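Local coordinates for protein alpha-(N-acetylaminomethylene)succinic acid hydrolase (Mesorhizobium loti, PDB 3KXP) that hydrolyses (E)-2-(acetamidomethylene)succinate to succinic semialdehyde, acetate, ammonia and carbon dioxide, the last step of vitamin B6 degradation, at residues A[144-149]-A[245-250]. Numbering follows the deposited sequence.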
ATOM      1  N   GLY A 144      13.049 -11.138 -10.042  1.00 23.57           N
ATOM      2  CA  GLY A 144      11.920 -10.577 -10.766  1.00 24.79           C
ATOM      3  C   GLY A 144      11.537  -9.204 -10.227  1.00 26.03           C
ATOM      4  O   GLY A 144      11.266  -8.285 -11.001  1.00 25.77           O
ATOM      5  N   ALA A 145      11.512  -9.061  -8.900  1.00 25.30           N
ATOM      6  CA  ALA A 145      11.162  -7.785  -8.275  1.00 25.22           C
ATOM      7  C   ALA A 145      12.170  -6.708  -8.673  1.00 23.79           C
ATOM      8  O   ALA A 145      11.792  -5.605  -9.062  1.00 26.84           O
ATOM      9  CB  ALA A 145      11.116  -7.929  -6.747  1.00 25.34           C
ATOM     10  N   ARG A 146      13.451  -7.028  -8.568  1.00 22.73           N
ATOM     11  CA  ARG A 146      14.492  -6.082  -8.945  1.00 22.89           C
ATOM     12  C   ARG A 146      14.307  -5.683 -10.415  1.00 23.25           C
ATOM     13  O   ARG A 146      14.394  -4.511 -10.766  1.00 21.24           O
ATOM     14  CB  ARG A 146      15.869  -6.711  -8.725  1.00 20.98           C
ATOM     15  CG  ARG A 146      17.021  -5.847  -9.191  1.00 22.73           C
ATOM     16  CD  ARG A 146      17.371  -6.149 -10.638  1.00 24.17           C
ATOM     17  NE  ARG A 146      18.797  -6.393 -10.723  1.00 28.03           N
ATOM     18  CZ  ARG A 146      19.372  -7.268 -11.536  1.00 29.15           C
ATOM     19  NH1 ARG A 146      18.643  -8.006 -12.362  1.00 26.77           N
ATOM     20  NH2 ARG A 146      20.686  -7.418 -11.493  1.00 31.91           N
ATOM     21  N   ASN A 147      14.024  -6.666 -11.264  1.00 23.03           N
ATOM     22  CA  ASN A 147      13.824  -6.404 -12.676  1.00 24.32           C
ATOM     23  C   ASN A 147      12.612  -5.520 -12.931  1.00 25.16           C
ATOM     24  O   ASN A 147      12.692  -4.571 -13.712  1.00 25.79           O
ATOM     25  CB  ASN A 147      13.674  -7.717 -13.455  1.00 25.29           C
ATOM     26  CG  ASN A 147      14.957  -8.533 -13.467  1.00 26.34           C
ATOM     27  OD1 ASN A 147      16.036  -8.001 -13.209  1.00 26.22           O
ATOM     28  ND2 ASN A 147      14.848  -9.825 -13.779  1.00 24.50           N
ATOM     29  N   SER A 148      11.494  -5.820 -12.273  1.00 23.67           N
ATOM     30  CA  SER A 148      10.281  -5.036 -12.473  1.00 22.71           C
ATOM     31  C   SER A 148      10.418  -3.569 -12.074  1.00 23.51           C
ATOM     32  O   SER A 148       9.977  -2.687 -12.806  1.00 26.02           O
ATOM     33  CB  SER A 148       9.112  -5.662 -11.721  1.00 21.45           C
ATOM     34  OG  SER A 148       8.765  -6.906 -12.288  1.00 24.98           O
ATOM     35  N   VAL A 149      11.025  -3.297 -10.924  1.00 23.29           N
ATOM     36  CA  VAL A 149      11.180  -1.915 -10.489  1.00 22.71           C
ATOM     37  C   VAL A 149      12.115  -1.157 -11.437  1.00 25.17           C
ATOM     38  O   VAL A 149      11.896   0.025 -11.714  1.00 25.30           O
ATOM     39  CB  VAL A 149      11.706  -1.841  -9.045  1.00 20.89           C
ATOM     40  CG1 VAL A 149      11.881  -0.382  -8.620  1.00 17.49           C
ATOM     41  CG2 VAL A 149      10.732  -2.555  -8.106  1.00 19.47           C
ATOM     42  N   SER A 245      24.453  -4.936  -7.954  1.00 30.47           N
ATOM     43  CA  SER A 245      24.445  -3.549  -8.403  1.00 31.47           C
ATOM     44  C   SER A 245      23.519  -2.643  -7.595  1.00 30.78           C
ATOM     45  O   SER A 245      22.528  -3.091  -7.014  1.00 29.63           O
ATOM     46  CB  SER A 245      24.102  -3.470  -9.896  1.00 30.92           C
ATOM     47  OG  SER A 245      22.843  -4.058 -10.162  1.00 35.11           O
ATOM     48  N   ASP A 246      23.874  -1.365  -7.565  1.00 29.15           N
ATOM     49  CA  ASP A 246      23.131  -0.351  -6.838  1.00 29.63           C
ATOM     50  C   ASP A 246      21.710  -0.232  -7.378  1.00 28.54           C
ATOM     51  O   ASP A 246      21.501   0.090  -8.545  1.00 26.20           O
ATOM     52  CB  ASP A 246      23.872   0.991  -6.942  1.00 31.84           C
ATOM     53  CG  ASP A 246      23.274   2.069  -6.052  1.00 34.43           C
ATOM     54  OD1 ASP A 246      22.479   1.737  -5.145  1.00 34.74           O
ATOM     55  OD2 ASP A 246      23.616   3.253  -6.254  1.00 37.61           O
ATOM     56  N   LEU A 247      20.737  -0.489  -6.508  1.00 27.82           N
ATOM     57  CA  LEU A 247      19.330  -0.436  -6.871  1.00 26.16           C
ATOM     58  C   LEU A 247      18.652   0.864  -6.417  1.00 25.45           C
ATOM     59  O   LEU A 247      17.461   1.071  -6.665  1.00 26.82           O
ATOM     60  CB  LEU A 247      18.612  -1.648  -6.261  1.00 24.87           C
ATOM     61  CG  LEU A 247      17.244  -2.018  -6.836  1.00 25.31           C
ATOM     62  CD1 LEU A 247      17.348  -2.188  -8.351  1.00 23.17           C
ATOM     63  CD2 LEU A 247      16.748  -3.298  -6.180  1.00 23.57           C
ATOM     64  N   VAL A 248      19.415   1.738  -5.764  1.00 24.68           N
ATOM     65  CA  VAL A 248      18.893   3.009  -5.260  1.00 24.03           C
ATOM     66  C   VAL A 248      18.269   3.890  -6.349  1.00 23.38           C
ATOM     67  O   VAL A 248      17.149   4.380  -6.190  1.00 23.28           O
ATOM     68  CB  VAL A 248      20.004   3.805  -4.512  1.00 24.61           C
ATOM     69  CG1 VAL A 248      19.521   5.208  -4.165  1.00 24.42           C
ATOM     70  CG2 VAL A 248      20.391   3.071  -3.243  1.00 23.19           C
ATOM     71  N   PRO A 249      18.982   4.107  -7.469  1.00 23.22           N
ATOM     72  CA  PRO A 249      18.431   4.943  -8.549  1.00 22.50           C
ATOM     73  C   PRO A 249      17.055   4.466  -9.019  1.00 24.02           C
ATOM     74  O   PRO A 249      16.149   5.270  -9.238  1.00 23.80           O
ATOM     75  CB  PRO A 249      19.485   4.824  -9.645  1.00 23.35           C
ATOM     76  CG  PRO A 249      20.760   4.684  -8.857  1.00 22.57           C
ATOM     77  CD  PRO A 249      20.365   3.696  -7.775  1.00 22.60           C
ATOM     78  N   ALA A 250      16.901   3.151  -9.160  1.00 24.92           N
ATOM     79  CA  ALA A 250      15.638   2.568  -9.600  1.00 24.47           C
ATOM     80  C   ALA A 250      14.486   2.838  -8.623  1.00 24.97           C
ATOM     81  O   ALA A 250      13.380   3.168  -9.044  1.00 25.68           O
ATOM     82  CB  ALA A 250      15.803   1.074  -9.818  1.00 22.71           C
TER
HETATM   83  O   HOH W   1      20.821  -5.369  -8.857  1.00 38.15           O
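Arg146 meets Leu247 with the greasy part of its side chain: both leucine methyls rest against the arginine CG, with CD1 of Leu247 3.8 Å from CG of Arg146. CG stands anti to the backbone N (chi1 175°), and the chain then bends at chi2 and chi3, bringing the guanidinium alongside Ser245. There one water joins the two segments: it accepts from NE of Arg146 at 2.9 Å, in the plane of the guanidinium, and donates to OG of Ser245 at 2.7 Å. The hydroxyl of Ser245 is also hydrogen-bonded to the carbonyl of Gly242. At another point on the guanidinium edge, NH1 of Arg146 gives a 2.7 Å bond to OD1 of the next residue, Asn147; OD1 lies within 7° of the guanidinium plane and NH1 in the plane of the amide carbonyl. ND2 of Asn147 is tied to Gln102. Water and amide thus hold the group at two places on its edge, which should limit its rotation. With alanine at Arg146, NE, NH1 and CG would be gone, probably leaving the water and Asn147 OD1 short of a donor and a gap beside Leu247.

One turn further along the helix, Val149 lays its CG1 against the first turn of helix 248-253, 3.9 Å from O of Ala250. That helix is capped by Asp246, whose OD1 accepts from N of Val248 at 3.1 Å.

In this alpha/beta hydrolase, helix 143-154 follows Ser142, the probable nucleophile, and the contact packs the lead-in and first turn of helix 248-253 against its early turns. No direct hydrogen bond crosses between the segments, so the polar part of the join probably depends on the single water between buried Arg146 and Ser245.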